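Local coordinates for protein DNA-entry nuclease (Competence-specific nuclease) (Streptococcus agalactiae ILRI112, PDB 4QGO) that probably cleaves DNA without sequence specificity, as a nuclease of the beta-beta-alpha (His-Me finger) family, here as its catalytic domain with no metal bound, at residues Lys50-Asn55 against Arg169-Val174; Gln54-Ile57 against Pro63-Ala66; Ala117-Gly120 against Gly124-Ala127; His190-Ser195 against Glu201-Ile206. The protein carries 1 engineered substitution. All blocks are in the same frame, centred on the assembly; numbering follows the deposited sequence.

Contact 1. Residues Lys50-Asn55 against Arg169-Val174. With SO4 (sulfate ion), chain C.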
# COMPACT_ATOMS: atom_id res chain seq x y z
N LYS A 50 -7.67 4.71 -21.59
CA LYS A 50 -7.41 3.28 -21.55
C LYS A 50 -6.90 2.88 -20.17
O LYS A 50 -6.13 3.62 -19.56
CB LYS A 50 -6.39 2.93 -22.62
CG LYS A 50 -6.08 1.49 -22.74
CD LYS A 50 -5.29 1.25 -24.02
CE LYS A 50 -4.09 2.18 -24.14
NZ LYS A 50 -2.90 1.68 -23.39
N ALA A 51 -7.33 1.72 -19.68
CA ALA A 51 -6.82 1.19 -18.42
C ALA A 51 -5.29 1.11 -18.47
O ALA A 51 -4.71 0.80 -19.52
CB ALA A 51 -7.42 -0.18 -18.15
N TYR A 52 -4.65 1.37 -17.34
CA TYR A 52 -3.19 1.38 -17.28
C TYR A 52 -2.68 1.23 -15.86
O TYR A 52 -3.44 1.41 -14.90
CB TYR A 52 -2.64 2.72 -17.83
CG TYR A 52 -2.92 3.92 -16.93
CD1 TYR A 52 -4.10 4.65 -17.06
CD2 TYR A 52 -2.02 4.31 -15.94
CE1 TYR A 52 -4.38 5.74 -16.23
CE2 TYR A 52 -2.30 5.40 -15.10
CZ TYR A 52 -3.47 6.11 -15.26
OH TYR A 52 -3.76 7.19 -14.42
N VAL A 53 -1.40 0.88 -15.73
CA VAL A 53 -0.65 1.03 -14.49
C VAL A 53 0.63 1.77 -14.80
O VAL A 53 1.25 1.54 -15.85
CB VAL A 53 -0.28 -0.32 -13.88
CG1 VAL A 53 0.44 -0.15 -12.53
CG2 VAL A 53 -1.50 -1.09 -13.69
N GLN A 54 1.02 2.65 -13.89
CA GLN A 54 2.29 3.35 -13.97
C GLN A 54 2.99 3.27 -12.62
O GLN A 54 2.50 3.83 -11.64
CB GLN A 54 2.08 4.81 -14.37
CG GLN A 54 3.38 5.58 -14.48
CD GLN A 54 4.21 5.14 -15.65
OE1 GLN A 54 3.77 5.19 -16.80
NE2 GLN A 54 5.43 4.68 -15.37
N ASN A 55 4.12 2.57 -12.56
CA ASN A 55 4.97 2.60 -11.38
C ASN A 55 6.05 3.66 -11.56
O ASN A 55 6.40 4.01 -12.70
CB ASN A 55 5.63 1.25 -11.14
CG ASN A 55 4.68 0.21 -10.58
OD1 ASN A 55 4.41 -0.81 -11.20
ND2 ASN A 55 4.20 0.46 -9.36
N ARG A 169 -15.20 1.20 -13.14
CA ARG A 169 -13.91 1.77 -13.50
C ARG A 169 -13.35 2.45 -12.26
O ARG A 169 -14.00 3.31 -11.67
CB ARG A 169 -14.08 2.82 -14.60
CG ARG A 169 -14.40 2.25 -15.98
CD ARG A 169 -13.16 2.20 -16.85
NE ARG A 169 -12.72 3.53 -17.25
CZ ARG A 169 -11.66 3.78 -18.00
NH1 ARG A 169 -10.87 2.78 -18.43
NH2 ARG A 169 -11.35 5.02 -18.31
N VAL A 170 -12.16 2.04 -11.85
CA VAL A 170 -11.59 2.55 -10.60
C VAL A 170 -10.25 3.24 -10.84
O VAL A 170 -9.29 2.62 -11.28
CB VAL A 170 -11.43 1.44 -9.55
CG1 VAL A 170 -10.90 2.04 -8.25
CG2 VAL A 170 -12.78 0.76 -9.29
N ARG A 171 -10.21 4.54 -10.57
CA ARG A 171 -8.96 5.29 -10.57
C ARG A 171 -8.29 5.04 -9.21
O ARG A 171 -8.94 5.09 -8.18
CB ARG A 171 -9.26 6.78 -10.80
CG ARG A 171 -8.04 7.68 -10.84
CD ARG A 171 -7.18 7.50 -12.11
NE ARG A 171 -6.14 8.52 -12.08
CZ ARG A 171 -5.00 8.41 -11.40
NH1 ARG A 171 -4.70 7.28 -10.75
NH2 ARG A 171 -4.14 9.41 -11.39
N TYR A 172 -6.99 4.74 -9.22
CA TYR A 172 -6.30 4.17 -8.06
C TYR A 172 -4.91 4.77 -7.96
O TYR A 172 -4.21 4.91 -8.98
CB TYR A 172 -6.19 2.65 -8.27
CG TYR A 172 -5.75 1.77 -7.11
CD1 TYR A 172 -6.28 1.93 -5.83
CD2 TYR A 172 -4.86 0.73 -7.32
CE1 TYR A 172 -5.88 1.09 -4.79
CE2 TYR A 172 -4.47 -0.12 -6.29
CZ TYR A 172 -4.99 0.06 -5.03
OH TYR A 172 -4.61 -0.78 -4.00
N ARG A 173 -4.50 5.14 -6.75
CA ARG A 173 -3.18 5.71 -6.53
C ARG A 173 -2.61 5.17 -5.23
O ARG A 173 -3.25 5.26 -4.19
CB ARG A 173 -3.24 7.25 -6.51
CG ARG A 173 -1.88 7.95 -6.34
CD ARG A 173 -1.97 9.44 -6.71
NE ARG A 173 -2.95 10.17 -5.90
CZ ARG A 173 -3.64 11.23 -6.32
NH1 ARG A 173 -3.47 11.72 -7.55
NH2 ARG A 173 -4.51 11.82 -5.50
N VAL A 174 -1.41 4.60 -5.31
CA VAL A 174 -0.76 4.00 -4.15
C VAL A 174 0.62 4.63 -3.98
O VAL A 174 1.45 4.61 -4.90
CB VAL A 174 -0.62 2.48 -4.32
CG1 VAL A 174 0.14 1.89 -3.14
CG2 VAL A 174 -2.00 1.82 -4.46
S SO4 C . -0.93 11.92 -10.11
O1 SO4 C . 0.12 11.31 -9.32
O2 SO4 C . -0.54 11.96 -11.51
O3 SO4 C . -1.20 13.29 -9.66
O4 SO4 C . -2.16 11.14 -10.01
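Tyr52 rests its hydroxyl on one face of the Arg171 guanidinium, with OH 3.5 Å from CZ and over the centre of the group. This joins two strands of the seven-stranded antiparallel sheet that are not direct neighbours. Strand 52-54 is an outermost strand, strand 170-177 is next but one, and strand 66-70 runs between them. No hydrogen bond links the two segments, so the side chains bridge the gap. The ring and guanidinium planes are 59° apart. The phenol oxygen meets the face, and the two planes do not stack. Tyr52 CG lies between the backbone N and the carbonyl carbon (chi1 70°), which brings the end of the ring nearer Arg171. Arg169 makes the second approach: NH1 comes edge-on to Ala51 N at 3.9 Å. Its firmer partners lie just outside, a salt bridge to Asp71 and a hydrogen bond to Val49 O. In the next shell, Asn67 OD1 and Ala68 O hold Arg171 NH1, which fixes the rotation of that guanidinium. Arg173 is tied by a salt bridge to Glu192. A sulfate, probably from the crystallisation liquor, is bound by Arg173, by Asn67 ND2 and, weakly, by Arg171, consistent with a surface that could receive a phosphate. Arg171 NH2 reaches sulfate O4 at 3.0 Å. Arg173 NH1 holds the same O4 at 2.8 Å, edge-on and in its guanidinium plane.

Contact 2. Residues Gln54-Ile57 against Pro63-Ala66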
# COMPACT_ATOMS: atom_id res chain seq x y z
N GLN A 54 1.02 2.65 -13.89
CA GLN A 54 2.29 3.35 -13.97
C GLN A 54 2.99 3.27 -12.62
O GLN A 54 2.50 3.83 -11.64
CB GLN A 54 2.08 4.81 -14.37
CG GLN A 54 3.38 5.58 -14.48
CD GLN A 54 4.21 5.14 -15.65
OE1 GLN A 54 3.77 5.19 -16.80
NE2 GLN A 54 5.43 4.68 -15.37
N ASN A 55 4.12 2.57 -12.56
CA ASN A 55 4.97 2.60 -11.38
C ASN A 55 6.05 3.66 -11.56
O ASN A 55 6.40 4.01 -12.70
CB ASN A 55 5.63 1.25 -11.14
CG ASN A 55 4.68 0.21 -10.58
OD1 ASN A 55 4.41 -0.81 -11.20
ND2 ASN A 55 4.20 0.46 -9.36
N THR A 56 6.57 4.18 -10.46
CA THR A 56 7.62 5.20 -10.53
C THR A 56 8.58 5.00 -9.37
O THR A 56 8.28 4.31 -8.40
CB THR A 56 7.07 6.64 -10.48
OG1 THR A 56 6.68 6.99 -9.15
CG2 THR A 56 5.87 6.84 -11.44
N ILE A 57 9.75 5.62 -9.48
CA ILE A 57 10.72 5.62 -8.40
C ILE A 57 11.21 7.03 -8.11
O ILE A 57 11.15 7.90 -8.97
CB ILE A 57 11.94 4.69 -8.67
CG1 ILE A 57 12.65 5.07 -9.97
CG2 ILE A 57 11.50 3.22 -8.69
CD1 ILE A 57 13.92 4.26 -10.20
N PRO A 63 10.73 2.77 -4.61
CA PRO A 63 9.37 2.81 -5.16
C PRO A 63 8.59 4.00 -4.65
O PRO A 63 8.57 4.30 -3.46
CB PRO A 63 8.76 1.49 -4.67
CG PRO A 63 9.94 0.57 -4.58
CD PRO A 63 11.07 1.44 -4.07
N SER A 64 7.95 4.70 -5.59
CA SER A 64 7.26 5.94 -5.27
C SER A 64 5.84 5.88 -5.85
O SER A 64 5.32 4.80 -6.11
CB SER A 64 8.06 7.12 -5.81
OG SER A 64 7.57 8.36 -5.32
N THR A 65 5.23 7.03 -6.06
CA THR A 65 3.83 7.11 -6.48
C THR A 65 3.48 6.20 -7.65
O THR A 65 4.08 6.29 -8.73
CB THR A 65 3.49 8.56 -6.86
OG1 THR A 65 3.98 9.44 -5.84
CG2 THR A 65 1.99 8.75 -6.98
N ALA A 66 2.51 5.32 -7.42
CA ALA A 66 1.97 4.44 -8.45
C ALA A 66 0.55 4.84 -8.76
O ALA A 66 -0.25 5.12 -7.85
CB ALA A 66 2.01 2.98 -7.98
O HOH W 1 5.55 2.81 -8.09
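Thr56 grips the opposing segment twice, once through its side chain and once through its backbone. Its OG1 donates to Thr65 O at 2.7 Å, and its O accepts from Ser64 N at 2.9 Å. The two segments run nearly antiparallel at the mouth of the loop between strands 52-54 and 66-70. A single backbone bridge joins Ile57 and Pro63. The packing is tight around Thr56. Its OG1 sits between the backbone N and the carbonyl carbon (chi1 76°), which places the hydroxyl beside Thr65 O. The Ser64 N-H comes from above the carbonyl plane of Thr56, 37° out of it. On the buried side, Ala66 CB packs on Asn55 ND2 at 3.6 Å, and Ala66 CA makes a CA-H...O contact with Gln54 O at 3.3 Å. The Asn55 amide is fixed from outside by Trp125 NE1 and Asn134 OD1. The outer side is looser. The side chain of Ile57 comes no nearer than 4.1 Å, CG2 to Pro63 CA, and the exposed Gln54 side chain leads away. Between the segments, water 1 accepts from Asn55 ND2 and from Thr56 N, the latter at 2.9 Å, and is also bonded to Ser64 O. With this water at Thr56 N and Ser64 O, and the threonine hydroxyl at Thr65 O, these backbone groups have partners although the regular strand pairing has ended.

Contact 3. Residues Ala117-Gly120 against Gly124-Ala127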
# COMPACT_ATOMS: atom_id res chain seq x y z
N ALA A 117 -3.61 -9.14 -8.97
CA ALA A 117 -4.98 -9.42 -9.39
C ALA A 117 -5.64 -8.21 -10.05
O ALA A 117 -6.55 -8.36 -10.87
CB ALA A 117 -5.81 -9.90 -8.21
N LEU A 118 -5.19 -7.02 -9.70
CA LEU A 118 -5.83 -5.81 -10.21
C LEU A 118 -5.35 -5.40 -11.60
O LEU A 118 -6.11 -4.87 -12.39
CB LEU A 118 -5.67 -4.64 -9.23
CG LEU A 118 -6.29 -4.86 -7.85
CD1 LEU A 118 -5.98 -3.67 -6.95
CD2 LEU A 118 -7.79 -5.08 -7.96
N ALA A 119 -4.08 -5.67 -11.90
CA ALA A 119 -3.50 -5.12 -13.11
C ALA A 119 -2.61 -6.09 -13.87
O ALA A 119 -1.93 -5.70 -14.82
CB ALA A 119 -2.74 -3.89 -12.76
N GLY A 120 -2.63 -7.35 -13.45
CA GLY A 120 -1.77 -8.36 -14.03
C GLY A 120 -1.98 -8.66 -15.51
O GLY A 120 -1.15 -9.31 -16.14
N GLY A 124 2.47 -5.47 -21.27
CA GLY A 124 3.82 -4.93 -21.19
C GLY A 124 4.32 -4.66 -19.78
O GLY A 124 5.50 -4.36 -19.57
N TRP A 125 3.43 -4.76 -18.80
CA TRP A 125 3.78 -4.43 -17.43
C TRP A 125 4.41 -5.58 -16.67
O TRP A 125 3.95 -6.73 -16.76
CB TRP A 125 2.53 -3.93 -16.70
CG TRP A 125 2.76 -3.47 -15.30
CD1 TRP A 125 3.56 -2.43 -14.89
CD2 TRP A 125 2.16 -4.00 -14.11
NE1 TRP A 125 3.50 -2.30 -13.52
CE2 TRP A 125 2.64 -3.24 -13.02
CE3 TRP A 125 1.24 -5.02 -13.87
CZ2 TRP A 125 2.25 -3.50 -11.71
CZ3 TRP A 125 0.85 -5.27 -12.57
CH2 TRP A 125 1.36 -4.52 -11.50
N ASP A 126 5.45 -5.28 -15.90
CA ASP A 126 6.07 -6.29 -15.06
C ASP A 126 5.18 -6.53 -13.84
O ASP A 126 5.19 -5.77 -12.87
CB ASP A 126 7.49 -5.85 -14.67
CG ASP A 126 8.20 -6.85 -13.80
OD1 ASP A 126 7.63 -7.92 -13.50
OD2 ASP A 126 9.35 -6.57 -13.40
N ALA A 127 4.39 -7.61 -13.90
CA ALA A 127 3.45 -7.94 -12.84
C ALA A 127 4.05 -8.91 -11.84
O ALA A 127 3.35 -9.46 -10.99
CB ALA A 127 2.16 -8.52 -13.44
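Trp125 turns its six-membered ring toward the end of helix 116-119, where it meets Ala119. CZ3 touches Ala119 CB at 3.9 Å, and CE3 comes 3.4 Å from Ala119 O. The carbonyl approaches the ring obliquely. Gly120, which follows Ala119, meets the ring rim instead, with its N near the ring plane and 4.1 Å from CZ3. One torsion explains this reach. Trp125 CG lies opposite the backbone N (chi1 -176°), which swings the indole across to Ala119. Within the same loop, Ala127 folds back over the indole. Its CA sits 3.7 Å above the Trp125 ring plane, offset toward the rim, while its CB packs on Gly120 CA at 4.0 Å. No hydrogen bond crosses the contact, so it is held by van der Waals packing. The polar end of the indole is fixed elsewhere, NE1 donating to Asn55 OD1. Val53 of strand 52-54 touches both Ala119 and Trp125, so that strand, Ala119 and the indole pack together. Leu118, the residue before Ala119, packs on Val160 and Arg161 of helix 153-165, and the loop continues to strand 135-139.

Contact 4. Residues His190-Ser195 against Glu201-Ile206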
# COMPACT_ATOMS: atom_id res chain seq x y z
N HIS A 190 0.01 4.76 1.40
CA HIS A 190 -1.13 5.63 1.13
C HIS A 190 -1.94 5.06 -0.02
O HIS A 190 -1.42 4.92 -1.12
CB HIS A 190 -0.60 7.03 0.79
CG HIS A 190 -1.66 8.08 0.63
ND1 HIS A 190 -1.36 9.34 0.15
CD2 HIS A 190 -2.98 8.08 0.90
CE1 HIS A 190 -2.47 10.06 0.12
NE2 HIS A 190 -3.47 9.33 0.58
N LEU A 191 -3.20 4.69 0.23
CA LEU A 191 -4.07 4.14 -0.82
C LEU A 191 -5.24 5.07 -1.07
O LEU A 191 -5.92 5.47 -0.13
CB LEU A 191 -4.64 2.77 -0.43
CG LEU A 191 -3.75 1.79 0.32
CD1 LEU A 191 -4.54 0.55 0.67
CD2 LEU A 191 -2.54 1.42 -0.52
N GLU A 192 -5.49 5.39 -2.34
CA GLU A 192 -6.59 6.25 -2.76
C GLU A 192 -7.33 5.57 -3.91
O GLU A 192 -6.71 5.03 -4.83
CB GLU A 192 -6.04 7.58 -3.26
CG GLU A 192 -5.30 8.38 -2.20
CD GLU A 192 -4.66 9.59 -2.80
OE1 GLU A 192 -5.37 10.60 -3.00
OE2 GLU A 192 -3.45 9.54 -3.10
N ALA A 193 -8.66 5.59 -3.86
CA ALA A 193 -9.46 4.98 -4.92
C ALA A 193 -10.75 5.74 -5.15
O ALA A 193 -11.34 6.26 -4.20
CB ALA A 193 -9.75 3.51 -4.61
N LYS A 194 -11.20 5.78 -6.40
CA LYS A 194 -12.45 6.45 -6.75
C LYS A 194 -13.02 5.74 -7.97
O LYS A 194 -12.34 5.59 -8.98
CB LYS A 194 -12.17 7.92 -7.06
CG LYS A 194 -13.35 8.70 -7.60
CD LYS A 194 -14.43 8.82 -6.54
CE LYS A 194 -15.59 9.68 -7.04
NZ LYS A 194 -15.14 11.06 -7.40
N SER A 195 -14.27 5.30 -7.89
CA SER A 195 -14.93 4.74 -9.07
C SER A 195 -15.60 5.85 -9.89
O SER A 195 -15.97 6.91 -9.36
CB SER A 195 -15.95 3.66 -8.68
OG SER A 195 -17.03 4.21 -7.93
N GLU A 201 -15.10 5.09 -2.88
CA GLU A 201 -14.13 6.15 -2.65
C GLU A 201 -13.47 5.97 -1.30
O GLU A 201 -14.15 5.81 -0.30
CB GLU A 201 -14.77 7.54 -2.75
CG GLU A 201 -13.74 8.66 -2.60
CD GLU A 201 -14.26 10.04 -2.97
OE1 GLU A 201 -15.41 10.14 -3.44
OE2 GLU A 201 -13.50 11.02 -2.80
N PHE A 202 -12.14 5.97 -1.29
CA PHE A 202 -11.43 5.95 -0.02
C PHE A 202 -10.08 6.66 -0.11
O PHE A 202 -9.55 6.86 -1.21
CB PHE A 202 -11.29 4.53 0.58
CG PHE A 202 -10.53 3.54 -0.29
CD1 PHE A 202 -9.15 3.61 -0.41
CD2 PHE A 202 -11.20 2.50 -0.91
CE1 PHE A 202 -8.45 2.69 -1.17
CE2 PHE A 202 -10.51 1.56 -1.67
CZ PHE A 202 -9.13 1.65 -1.80
N ASN A 203 -9.55 7.04 1.05
CA ASN A 203 -8.27 7.71 1.15
C ASN A 203 -7.72 7.31 2.51
O ASN A 203 -8.19 7.80 3.54
CB ASN A 203 -8.45 9.23 1.06
CG ASN A 203 -7.14 9.96 0.91
OD1 ASN A 203 -6.07 9.39 1.13
ND2 ASN A 203 -7.21 11.24 0.55
N VAL A 204 -6.76 6.40 2.51
CA VAL A 204 -6.26 5.83 3.76
C VAL A 204 -4.74 5.71 3.77
O VAL A 204 -4.09 5.65 2.71
CB VAL A 204 -6.86 4.43 4.04
CG1 VAL A 204 -8.40 4.47 4.14
CG2 VAL A 204 -6.43 3.45 2.97
N ALA A 205 -4.18 5.66 4.97
CA ALA A 205 -2.78 5.29 5.15
C ALA A 205 -2.74 4.02 5.98
O ALA A 205 -3.29 3.98 7.08
CB ALA A 205 -2.01 6.41 5.85
N ILE A 206 -2.12 2.98 5.44
CA ILE A 206 -1.98 1.70 6.13
C ILE A 206 -0.62 1.69 6.81
O ILE A 206 0.41 1.64 6.14
CB ILE A 206 -1.99 0.52 5.14
CG1 ILE A 206 -3.14 0.64 4.12
CG2 ILE A 206 -2.00 -0.81 5.89
CD1 ILE A 206 -4.49 0.56 4.72
O HOH W 2 -4.64 12.40 -0.36
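Asn203 OD1 accepts from His190 NE2 at 2.7 Å, across a beta hairpin made of strands 188-195 and 201-207. The bond lies in the carbonyl plane of Asn203 and in the ring plane of His190. The two flat groups are nearly coplanar, 14° apart. His190 CG is opposite the backbone N (chi1 -174°), which carries the ring edge over to Asn203. The carboxylate OE2 of Glu192 sits 3.3 Å above the plane of that ring, offset toward the rim. Asn203 ND2 is held by Gln40 O and water 2, which probably fixes which end of the amide faces His190. Glu192 itself is anchored by Arg173 and Thr41. Farther along this face, Lys194 CD lies against Glu201 OE1 at 3.5 Å, while the Lys194 charge stays beyond salt-bridge range. Glu201 OE2 accepts from Thr41 N. Four backbone hydrogen bonds pair Leu191 with Val204 and Ala193 with Phe202. Their side chains form the other face. Ala193 CB sits over the Phe202 ring in a CH-pi contact, 3.7 Å from its centroid. Leu191 CB meets Val204 CG2, and Leu191 CD1 meets Ile206 CG1 at 3.7 Å. Tyr156 of helix 153-165 covers this side, edge-to-face with Phe202. The hairpin is therefore two-faced: apolar contacts seat it on the helix, while on the opposite face coupled polar groups hold the His190 ring and the Asn203 amide in fixed orientations.

Overall arrangement
Three of the contacts meet at strand 52-54. Contacts 1 and 2 share Gln54 and Asn55, and their centres are 11 Å apart. Contact 3 joins them through Trp125 NE1, 2.9 Å from Asn55 OD1, and through Val53 packing on Ala119. Contact 4 touches only contact 1, because strands 170-177 and 188-195 are sheet neighbours; Arg173 NH2 and Glu192 OE1 form a salt bridge of 2.9 Å. Contacts 3 and 4 lie farthest apart, about 20 Å between centres. The sulfate is held by Arg171 and Arg173 of contact 1 and lies about 4 Å from the Thr65 side chain of contact 2. Contact 3 lies in the connection between strands 108-112 and 135-139, probably the beta-beta part of the beta-beta-alpha motif.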